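Local structure of galactose mutarotase related enzyme (Lactobacillus casei, 3Q1N) at residues A[22-27]-A[31-36]; A[113-118]-A[122-127]; A[144-149]-A[227-232]. The protein probably binds a sugar and may act as an isomerase of the aldose 1-epimerase (galactose mutarotase) kind. One frame throughout, in Å; residues are numbered along the deposited sequence. Where two conformers were deposited one is given.

Interaction 1: A[22-27]-A[31-36]; sequences QSLVNK and YEYVWT. With EDO (1,2-ethanediol), chain I.
The carboxylate of Glu-32 reaches across to Ser-23 and Leu-24 and holds them with one oxygen each. OE1 takes the hydroxyl OG of Ser-23 at 2.7 Å and OE2 the backbone N of Leu-24 at 2.8 Å, both on syn lone pairs. OE2 also accepts the backbone N of Val-34 in its own segment, on the anti lone pair, so three donors fix the group's rotation. Glutamate suits the place because its chain, turned at the CB-CG bond (chi2 60°), brings the carboxylate back to the backbone N of Leu-24. Beside it Leu-24 CB meets Val-34 CG2 at 3.8 Å.

Backbone bonds continue the pairing: Tyr-33 N gives to Leu-24 O at 2.9 Å, and Asn-26 N to Tyr-31 O. The Tyr-33 ring presents its edge to Leu-24 O, while Tyr-31 CD2 sits 3.9 Å above the ring's face. Further out, His-294 O holds Tyr-33 OH. Gln-22 and Ser-23 together face Gly-13 on the neighbouring strand, a classic beta bulge. The pairing belongs to a short antiparallel beta hairpin, strands 20-26 and 31-32, at the edge of the N-terminal sheet.

Interaction 2: A[113-118]-A[122-127]; sequences VTYMLT and LSVHYT. With EDO (1,2-ethanediol), chain T.
Strands 109-118 and 121-130 form an antiparallel beta hairpin within the large sheet, and segments 113-118 and 122-127 are its two arms near the turn. Their axes approach to 4.7 Å and run 159° apart. Thr-114 with His-125 and Met-116 (selenomethionine) with Ser-123 are the hydrogen-bonded pairs, each joined by two backbone bonds; the shortest runs from Ser-123 N to Met-116 O, 2.7 Å. Alternating with them are the non-hydrogen-bonded pairs Val-113 with Tyr-126, Tyr-115 with Val-124 and Leu-117 with Leu-122, whose side chains share the buried face.

On that face Val-124 stands beside both Val-113 and Tyr-115. Its CG1 touches Val-113 CG1 at 3.7 Å and Tyr-115 CE1 at 3.8 Å, while the second branch, CG2, meets Tyr-115 CD1, which is where beta branching counts. Val-113 CG1, anti to its own backbone nitrogen (chi1 -171°), also meets Tyr-126 CE2. Toward the turn, Leu-117 CD2 packs on Leu-122 CD1 at 3.7 Å. The tyrosines suit a face that is apolar near the backbone and polar further out: a water spans Tyr-115 OH (2.8 Å) and Tyr-126 OH, and Ala-19 O is a second partner of the former. Ile-48 packs against Val-113 and Tyr-115, while Leu-24 and Leu-21 pack against Leu-117 and Leu-122 respectively.

The other face, with Thr-114, Met-116, Ser-123 and His-125, is more polar. One water links Thr-114 O to His-125 ND1, in the plane of the imidazole ring, and another links Ser-123 OG to Thr-118 OG1, which is also hydrogen-bonded to Gly-120 N. Ethanediol, probably a solvent additive, lies beside Thr-127, its O2 3.0 Å from OG1. Alternation of apolar and polar residues along both strands is characteristic of a two-faced sheet in a beta-sandwich, here of the galactose mutarotase type.

Interaction 3: A[144-149]-A[227-232]; sequences PAFNVG and HSITLD. With EDO (1,2-ethanediol), chain I.
This is a buried apolar contact between two sheets, made by side chains alone. Phe-146, on strand 136-147, meets Ile-229 and Leu-231, on strand 229-232 of the large antiparallel sheet. No hydrogen bond crosses, and the nearest CA atoms, those of Phe-146 and Ile-229, are 8.7 Å apart, a spacing that the side chains bridge.

The central element is a CH-pi contact. Ile-229 CD1 lies over one face of the Phe-146 ring, 4.0 Å from its centroid and 18° off the normal, displaced toward the rim where CE2 is the closest atom at 3.9 Å. Ile-229 holds CG1 between its backbone nitrogen and carbonyl carbon (chi1 62°), which carries the longer branch and its terminal methyl out over the ring, while CG2 faces the ethanediol. Leu-231, two residues on and therefore on the same side of its strand, brings CD2 to 4.2 Å from Phe-146 CZ, approaching the ring obliquely. A flat aromatic suits this place because its face receives a methyl while its far end reaches a second residue. Leu-220 also touches Phe-146, Leu-293 and Tyr-33 touch Ile-229, and Val-254 and Pro-256 touch Leu-231, so the three residues belong to a wider apolar layer.

At the end nearer His-227, ethanediol gives a hydrogen bond from O2 to Asn-147 O at 2.9 Å. Its C1 lies 3.9 Å from Ile-229 CG2, so the diol has an apolar wall as well as polar partners, Asn-147 O and Tyr-31 OH. One aromatic from one sheet set against alternate residues of a strand in the other is what is expected in the core of a beta-sandwich, the architecture of the galactose mutarotase-like fold.

How the interactions relate
Interactions 1 and 3 are close neighbours, their centres about 10 Å apart, and are joined directly. Glu-32 O lies 2.8 Å from Asn-147 ND2 and Trp-35 N 2.9 Å from Ala-145 O, both probable hydrogen bonds, and the rings of Tyr-31 and His-227 stack. They also share one ethanediol, bonded to Tyr-31 OH at one end and Asn-147 O at the other. Interaction 2 sits about 16 Å from interaction 1, centre to centre, and meets it through leucines: Leu-24 CD1 is 3.9 Å from Leu-117 CD2. Interactions 2 and 3 do not touch, their nearest atoms being about 7 Å apart, yet segments 113-118, 122-127 and 227-232 belong to the same large sheet.

Interaction 1: A[22-27]-A[31-36]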
loop_
_atom_site.group_PDB
_atom_site.type_symbol
_atom_site.label_atom_id
_atom_site.label_comp_id
_atom_site.label_asym_id
_atom_site.label_seq_id
_atom_site.Cartn_x
_atom_site.Cartn_y
_atom_site.Cartn_z
ATOM N N GLN A 22 -1.105 9.010 -9.096
ATOM C CA GLN A 22 0.233 9.415 -9.553
ATOM C C GLN A 22 0.646 10.797 -9.075
ATOM O O GLN A 22 1.835 11.105 -9.069
ATOM C CB GLN A 22 0.310 9.331 -11.078
ATOM C CG GLN A 22 0.127 7.862 -11.560
ATOM C CD GLN A 22 0.424 7.681 -13.006
ATOM O OE1 GLN A 22 0.143 8.555 -13.805
ATOM N NE2 GLN A 22 0.917 6.504 -13.368
ATOM N N SER A 23 -0.318 11.612 -8.688
ATOM C CA SER A 23 -0.060 12.985 -8.274
ATOM C C SER A 23 -1.125 13.452 -7.287
ATOM O O SER A 23 -2.315 13.100 -7.412
ATOM C CB SER A 23 -0.015 13.916 -9.499
ATOM O OG SER A 23 0.048 15.288 -9.125
ATOM N N LEU A 24 -0.697 14.248 -6.317
ATOM C CA LEU A 24 -1.576 14.791 -5.298
ATOM C C LEU A 24 -0.962 16.094 -4.820
ATOM O O LEU A 24 0.133 16.122 -4.253
ATOM C CB LEU A 24 -1.701 13.762 -4.168
ATOM C CG LEU A 24 -2.744 13.882 -3.073
ATOM C CD1 LEU A 24 -4.167 13.941 -3.694
ATOM C CD2 LEU A 24 -2.624 12.724 -2.135
ATOM N N VAL A 25 -1.642 17.183 -5.110
ATOM C CA VAL A 25 -1.033 18.490 -5.076
ATOM C C VAL A 25 -1.823 19.404 -4.176
ATOM O O VAL A 25 -3.053 19.441 -4.258
ATOM C CB VAL A 25 -0.952 19.109 -6.509
ATOM C CG1 VAL A 25 -0.598 20.627 -6.499
ATOM C CG2 VAL A 25 0.032 18.347 -7.360
ATOM N N ASN A 26 -1.096 20.086 -3.295
ATOM C CA ASN A 26 -1.639 21.197 -2.519
ATOM C C ASN A 26 -1.643 22.447 -3.387
ATOM O O ASN A 26 -0.564 22.976 -3.737
ATOM C CB ASN A 26 -0.780 21.416 -1.277
ATOM C CG ASN A 26 -1.410 22.391 -0.298
ATOM O OD1 ASN A 26 -2.527 22.158 0.196
ATOM N ND2 ASN A 26 -0.680 23.464 0.023
ATOM N N LYS A 27 -2.839 22.925 -3.781
ATOM C CA LYS A 27 -2.934 24.049 -4.725
ATOM C C LYS A 27 -2.385 25.355 -4.167
ATOM O O LYS A 27 -1.868 26.146 -4.911
ATOM C CB LYS A 27 -4.396 24.288 -5.162
ATOM C CG LYS A 27 -4.979 23.186 -6.056
ATOM C CD LYS A 27 -6.375 23.569 -6.546
ATOM C CE LYS A 27 -6.926 22.569 -7.513
ATOM N NZ LYS A 27 -8.322 23.055 -7.870
ATOM N N TYR A 31 2.560 22.293 -3.969
ATOM C CA TYR A 31 3.375 21.201 -3.401
ATOM C C TYR A 31 2.863 19.818 -3.812
ATOM O O TYR A 31 1.678 19.520 -3.642
ATOM C CB TYR A 31 3.431 21.307 -1.886
ATOM C CG TYR A 31 4.172 20.158 -1.245
ATOM C CD1 TYR A 31 5.543 20.152 -1.201
ATOM C CD2 TYR A 31 3.503 19.105 -0.666
ATOM C CE1 TYR A 31 6.249 19.108 -0.630
ATOM C CE2 TYR A 31 4.185 18.079 -0.062
ATOM C CZ TYR A 31 5.567 18.066 -0.065
ATOM O OH TYR A 31 6.279 17.037 0.507
ATOM N N GLU A 32 3.778 18.975 -4.290
ATOM C CA GLU A 32 3.483 17.595 -4.657
ATOM C C GLU A 32 3.784 16.619 -3.511
ATOM O O GLU A 32 4.952 16.470 -3.106
ATOM C CB GLU A 32 4.294 17.220 -5.892
ATOM C CG GLU A 32 4.174 15.786 -6.380
ATOM C CD GLU A 32 2.748 15.386 -6.753
ATOM O OE1 GLU A 32 2.265 15.932 -7.760
ATOM O OE2 GLU A 32 2.113 14.596 -6.036
ATOM N N TYR A 33 2.735 15.958 -3.018
ATOM C CA TYR A 33 2.879 15.019 -1.909
ATOM C C TYR A 33 3.437 13.679 -2.345
ATOM O O TYR A 33 4.112 13.013 -1.566
ATOM C CB TYR A 33 1.530 14.736 -1.249
ATOM C CG TYR A 33 0.950 15.895 -0.469
ATOM C CD1 TYR A 33 1.282 16.109 0.857
ATOM C CD2 TYR A 33 0.041 16.727 -1.038
ATOM C CE1 TYR A 33 0.721 17.150 1.596
ATOM C CE2 TYR A 33 -0.507 17.783 -0.333
ATOM C CZ TYR A 33 -0.190 17.985 0.975
ATOM O OH TYR A 33 -0.778 19.050 1.630
ATOM N N VAL A 34 3.112 13.272 -3.563
ATOM C CA VAL A 34 3.394 11.923 -4.104
ATOM C C VAL A 34 4.622 11.886 -5.024
ATOM O O VAL A 34 4.824 12.770 -5.861
ATOM C CB VAL A 34 2.161 11.337 -4.798
ATOM C CG1 VAL A 34 2.471 9.976 -5.476
ATOM C CG2 VAL A 34 1.006 11.134 -3.770
ATOM N N TRP A 35 5.470 10.890 -4.809
ATOM C CA TRP A 35 6.669 10.656 -5.612
ATOM C C TRP A 35 6.341 10.713 -7.107
ATOM O O TRP A 35 5.348 10.156 -7.570
ATOM C CB TRP A 35 7.283 9.299 -5.251
ATOM C CG TRP A 35 8.476 8.914 -6.050
ATOM C CD1 TRP A 35 8.618 7.796 -6.845
ATOM C CD2 TRP A 35 9.705 9.636 -6.152
ATOM N NE1 TRP A 35 9.859 7.781 -7.406
ATOM C CE2 TRP A 35 10.546 8.909 -7.016
ATOM C CE3 TRP A 35 10.170 10.814 -5.599
ATOM C CZ2 TRP A 35 11.841 9.323 -7.315
ATOM C CZ3 TRP A 35 11.466 11.236 -5.902
ATOM C CH2 TRP A 35 12.280 10.491 -6.753
ATOM N N THR A 36 7.203 11.429 -7.830
ATOM C CA THR A 36 7.043 11.689 -9.261
ATOM C C THR A 36 7.474 10.551 -10.180
ATOM O O THR A 36 7.313 10.665 -11.383
ATOM C CB THR A 36 7.858 12.900 -9.669
ATOM O OG1 THR A 36 9.208 12.669 -9.255
ATOM C CG2 THR A 36 7.311 14.171 -9.023
HETATM C C1 EDO I . 4.518 14.185 2.420
HETATM O O1 EDO I . 4.569 15.596 2.204
HETATM C C2 EDO I . 5.101 13.840 3.782
HETATM O O2 EDO I . 6.478 14.238 3.844
HETATM O O HOH W 1 3.791 12.839 -8.473
#

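Interaction 2: A[113-118]-A[122-127]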
loop_
_atom_site.group_PDB
_atom_site.type_symbol
_atom_site.label_atom_id
_atom_site.label_comp_id
_atom_site.label_asym_id
_atom_site.label_seq_id
_atom_site.Cartn_x
_atom_site.Cartn_y
_atom_site.Cartn_z
ATOM N N VAL A 113 -12.481 0.802 -6.737
ATOM C CA VAL A 113 -11.798 1.810 -5.942
ATOM C C VAL A 113 -12.431 3.181 -6.225
ATOM O O VAL A 113 -12.497 3.585 -7.388
ATOM C CB VAL A 113 -10.282 1.822 -6.328
ATOM C CG1 VAL A 113 -9.461 2.697 -5.388
ATOM C CG2 VAL A 113 -9.731 0.378 -6.409
ATOM N N THR A 114 -12.864 3.901 -5.188
ATOM C CA THR A 114 -13.440 5.214 -5.340
ATOM C C THR A 114 -12.536 6.213 -4.641
ATOM O O THR A 114 -12.166 5.985 -3.486
ATOM C CB THR A 114 -14.890 5.278 -4.792
ATOM O OG1 THR A 114 -15.720 4.443 -5.610
ATOM C CG2 THR A 114 -15.433 6.743 -4.819
ATOM N N TYR A 115 -12.134 7.256 -5.389
ATOM C CA TYR A 115 -11.287 8.320 -4.859
ATOM C C TYR A 115 -12.149 9.548 -4.679
ATOM O O TYR A 115 -12.912 9.878 -5.572
ATOM C CB TYR A 115 -10.157 8.651 -5.809
ATOM C CG TYR A 115 -9.161 7.536 -6.027
ATOM C CD1 TYR A 115 -8.101 7.363 -5.152
ATOM C CD2 TYR A 115 -9.286 6.674 -7.104
ATOM C CE1 TYR A 115 -7.158 6.374 -5.355
ATOM C CE2 TYR A 115 -8.353 5.644 -7.293
ATOM C CZ TYR A 115 -7.308 5.512 -6.406
ATOM O OH TYR A 115 -6.370 4.508 -6.543
HETATM N N MSE A 116 -11.993 10.254 -3.563
HETATM C CA MSE A 116 -12.685 11.512 -3.383
HETATM C C MSE A 116 -11.815 12.491 -2.593
HETATM O O MSE A 116 -11.269 12.138 -1.534
HETATM C CB MSE A 116 -14.020 11.276 -2.662
HETATM C CG MSE A 116 -14.874 12.522 -2.598
HETATM SE SE MSE A 116 -16.493 12.276 -1.572
HETATM C CE MSE A 116 -16.308 10.537 -0.770
ATOM N N LEU A 117 -11.677 13.706 -3.134
ATOM C CA LEU A 117 -10.996 14.790 -2.437
ATOM C C LEU A 117 -12.005 15.551 -1.579
ATOM O O LEU A 117 -13.161 15.785 -1.993
ATOM C CB LEU A 117 -10.332 15.763 -3.399
ATOM C CG LEU A 117 -9.093 15.235 -4.101
ATOM C CD1 LEU A 117 -8.728 16.140 -5.308
ATOM C CD2 LEU A 117 -7.913 14.970 -3.044
ATOM N N THR A 118 -11.562 15.878 -0.374
ATOM C CA THR A 118 -12.327 16.627 0.629
ATOM C C THR A 118 -11.449 17.730 1.172
ATOM O O THR A 118 -10.270 17.854 0.810
ATOM C CB THR A 118 -12.719 15.707 1.841
ATOM O OG1 THR A 118 -11.529 15.352 2.569
ATOM C CG2 THR A 118 -13.489 14.456 1.357
ATOM N N LEU A 122 -7.505 13.109 0.754
ATOM C CA LEU A 122 -7.982 12.153 -0.241
ATOM C C LEU A 122 -8.555 10.953 0.475
ATOM O O LEU A 122 -7.838 10.328 1.271
ATOM C CB LEU A 122 -6.822 11.663 -1.105
ATOM C CG LEU A 122 -7.153 10.619 -2.170
ATOM C CD1 LEU A 122 -8.013 11.244 -3.300
ATOM C CD2 LEU A 122 -5.858 9.963 -2.679
ATOM N N SER A 123 -9.823 10.652 0.246
ATOM C CA SER A 123 -10.461 9.434 0.787
ATOM C C SER A 123 -10.389 8.364 -0.325
ATOM O O SER A 123 -10.501 8.702 -1.506
ATOM C CB SER A 123 -11.912 9.752 1.157
ATOM O OG SER A 123 -12.008 10.751 2.178
ATOM N N VAL A 124 -10.160 7.115 0.039
ATOM C CA VAL A 124 -10.107 6.021 -0.910
ATOM C C VAL A 124 -10.933 4.890 -0.284
ATOM O O VAL A 124 -10.711 4.535 0.880
ATOM C CB VAL A 124 -8.680 5.516 -1.164
ATOM C CG1 VAL A 124 -8.659 4.563 -2.352
ATOM C CG2 VAL A 124 -7.675 6.690 -1.398
ATOM N N HIS A 125 -11.888 4.354 -1.044
ATOM C CA HIS A 125 -12.711 3.239 -0.589
ATOM C C HIS A 125 -12.498 2.079 -1.566
ATOM O O HIS A 125 -12.575 2.279 -2.788
ATOM C CB HIS A 125 -14.207 3.644 -0.526
ATOM C CG HIS A 125 -14.569 4.524 0.645
ATOM N ND1 HIS A 125 -14.280 5.876 0.690
ATOM C CD2 HIS A 125 -15.211 4.243 1.809
ATOM C CE1 HIS A 125 -14.688 6.376 1.844
ATOM N NE2 HIS A 125 -15.288 5.416 2.527
ATOM N N TYR A 126 -12.196 0.898 -1.038
ATOM C CA TYR A 126 -11.983 -0.312 -1.847
ATOM C C TYR A 126 -13.114 -1.291 -1.609
ATOM O O TYR A 126 -13.552 -1.418 -0.455
ATOM C CB TYR A 126 -10.708 -1.006 -1.450
ATOM C CG TYR A 126 -9.481 -0.163 -1.554
ATOM C CD1 TYR A 126 -9.086 0.636 -0.465
ATOM C CD2 TYR A 126 -8.746 -0.111 -2.731
ATOM C CE1 TYR A 126 -7.970 1.438 -0.537
ATOM C CE2 TYR A 126 -7.587 0.694 -2.808
ATOM C CZ TYR A 126 -7.235 1.465 -1.723
ATOM O OH TYR A 126 -6.107 2.253 -1.800
ATOM N N THR A 127 -13.559 -1.985 -2.663
ATOM C CA THR A 127 -14.477 -3.112 -2.503
ATOM C C THR A 127 -13.953 -4.245 -3.359
ATOM O O THR A 127 -13.776 -4.068 -4.580
ATOM C CB THR A 127 -15.919 -2.795 -2.980
ATOM O OG1 THR A 127 -16.439 -1.637 -2.272
ATOM C CG2 THR A 127 -16.828 -3.981 -2.740
HETATM C C1 EDO T . -15.452 1.668 -5.167
HETATM O O1 EDO T . -16.802 2.004 -5.263
HETATM C C2 EDO T . -15.234 0.747 -3.969
HETATM O O2 EDO T . -15.721 1.199 -2.741
HETATM O O HOH W 2 -13.600 7.551 -1.363
HETATM O O HOH W 3 -5.447 3.147 -4.278
HETATM O O HOH W 4 -10.685 12.878 3.022
#

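Interaction 3: A[144-149]-A[227-232]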
loop_
_atom_site.group_PDB
_atom_site.type_symbol
_atom_site.label_atom_id
_atom_site.label_comp_id
_atom_site.label_asym_id
_atom_site.label_seq_id
_atom_site.Cartn_x
_atom_site.Cartn_y
_atom_site.Cartn_z
ATOM N N PRO A 144 1.757 3.889 -1.580
ATOM C CA PRO A 144 2.131 5.261 -1.972
ATOM C C PRO A 144 3.508 5.635 -1.464
ATOM O O PRO A 144 3.822 5.380 -0.314
ATOM C CB PRO A 144 1.077 6.109 -1.272
ATOM C CG PRO A 144 0.631 5.305 -0.117
ATOM C CD PRO A 144 0.617 3.907 -0.652
ATOM N N ALA A 145 4.285 6.284 -2.306
ATOM C CA ALA A 145 5.577 6.857 -1.919
ATOM C C ALA A 145 5.367 8.370 -1.800
ATOM O O ALA A 145 4.829 9.010 -2.695
ATOM C CB ALA A 145 6.602 6.579 -2.970
ATOM N N PHE A 146 5.771 8.909 -0.668
ATOM C CA PHE A 146 5.622 10.314 -0.333
ATOM C C PHE A 146 6.940 11.043 -0.373
ATOM O O PHE A 146 7.951 10.574 0.172
ATOM C CB PHE A 146 5.049 10.453 1.066
ATOM C CG PHE A 146 3.649 9.909 1.183
ATOM C CD1 PHE A 146 2.590 10.579 0.581
ATOM C CD2 PHE A 146 3.414 8.698 1.799
ATOM C CE1 PHE A 146 1.296 10.090 0.659
ATOM C CE2 PHE A 146 2.120 8.182 1.863
ATOM C CZ PHE A 146 1.065 8.866 1.300
ATOM N N ASN A 147 6.928 12.198 -1.008
ATOM C CA ASN A 147 8.142 13.048 -1.034
ATOM C C ASN A 147 8.526 13.464 0.399
ATOM O O ASN A 147 7.635 13.764 1.221
ATOM C CB ASN A 147 7.908 14.271 -1.888
ATOM C CG ASN A 147 7.699 13.910 -3.333
ATOM O OD1 ASN A 147 8.549 13.247 -3.923
ATOM N ND2 ASN A 147 6.549 14.288 -3.900
ATOM N N VAL A 148 9.846 13.456 0.671
ATOM C CA VAL A 148 10.427 13.936 1.938
ATOM C C VAL A 148 11.682 14.755 1.698
ATOM O O VAL A 148 12.356 14.582 0.698
ATOM C CB VAL A 148 10.751 12.768 2.929
ATOM C CG1 VAL A 148 9.461 11.997 3.287
ATOM C CG2 VAL A 148 11.818 11.821 2.349
ATOM N N GLY A 149 11.955 15.682 2.618
ATOM C CA GLY A 149 13.169 16.447 2.576
ATOM C C GLY A 149 14.370 15.661 3.068
ATOM O O GLY A 149 14.285 14.828 3.962
ATOM N N HIS A 227 4.960 20.445 5.201
ATOM C CA HIS A 227 3.931 19.515 4.836
ATOM C C HIS A 227 4.186 18.170 5.558
ATOM O O HIS A 227 5.336 17.715 5.779
ATOM C CB HIS A 227 3.841 19.341 3.303
ATOM C CG HIS A 227 3.350 20.570 2.595
ATOM N ND1 HIS A 227 2.041 20.999 2.683
ATOM C CD2 HIS A 227 3.995 21.483 1.824
ATOM C CE1 HIS A 227 1.905 22.121 1.999
ATOM N NE2 HIS A 227 3.076 22.435 1.466
ATOM N N SER A 228 3.118 17.600 6.032
ATOM C CA SER A 228 3.126 16.247 6.550
ATOM C C SER A 228 1.844 15.632 6.044
ATOM O O SER A 228 0.983 16.329 5.492
ATOM C CB SER A 228 3.142 16.249 8.069
ATOM O OG SER A 228 2.038 16.933 8.626
ATOM N N ILE A 229 1.750 14.309 6.176
ATOM C CA ILE A 229 0.516 13.572 5.910
ATOM C C ILE A 229 0.218 12.635 7.058
ATOM O O ILE A 229 1.119 12.252 7.785
ATOM C CB ILE A 229 0.599 12.727 4.631
ATOM C CG1 ILE A 229 1.707 11.649 4.723
ATOM C CG2 ILE A 229 0.828 13.676 3.436
ATOM C CD1 ILE A 229 1.234 10.254 5.013
ATOM N N THR A 230 -1.065 12.342 7.217
ATOM C CA THR A 230 -1.538 11.370 8.188
ATOM C C THR A 230 -2.436 10.368 7.455
ATOM O O THR A 230 -3.355 10.764 6.714
ATOM C CB THR A 230 -2.318 12.037 9.318
ATOM O OG1 THR A 230 -1.437 12.925 10.008
ATOM C CG2 THR A 230 -2.887 10.977 10.325
ATOM N N LEU A 231 -2.156 9.090 7.647
ATOM C CA LEU A 231 -2.958 7.992 7.110
ATOM C C LEU A 231 -3.954 7.513 8.148
ATOM O O LEU A 231 -3.596 7.232 9.287
ATOM C CB LEU A 231 -2.083 6.828 6.652
ATOM C CG LEU A 231 -1.085 7.084 5.531
ATOM C CD1 LEU A 231 -0.373 5.801 5.088
ATOM C CD2 LEU A 231 -1.686 7.775 4.296
ATOM N N ASP A 232 -5.236 7.533 7.792
ATOM C CA ASP A 232 -6.300 6.998 8.630
ATOM C C ASP A 232 -6.531 5.570 8.129
ATOM O O ASP A 232 -7.021 5.372 7.040
ATOM C CB ASP A 232 -7.579 7.839 8.496
ATOM C CG ASP A 232 -7.370 9.309 8.930
ATOM O OD1 ASP A 232 -6.294 9.665 9.451
ATOM O OD2 ASP A 232 -8.274 10.116 8.706
HETATM C C1 EDO I . 4.518 14.185 2.420
HETATM O O1 EDO I . 4.569 15.596 2.204
HETATM C C2 EDO I . 5.101 13.840 3.782
HETATM O O2 EDO I . 6.478 14.238 3.844
#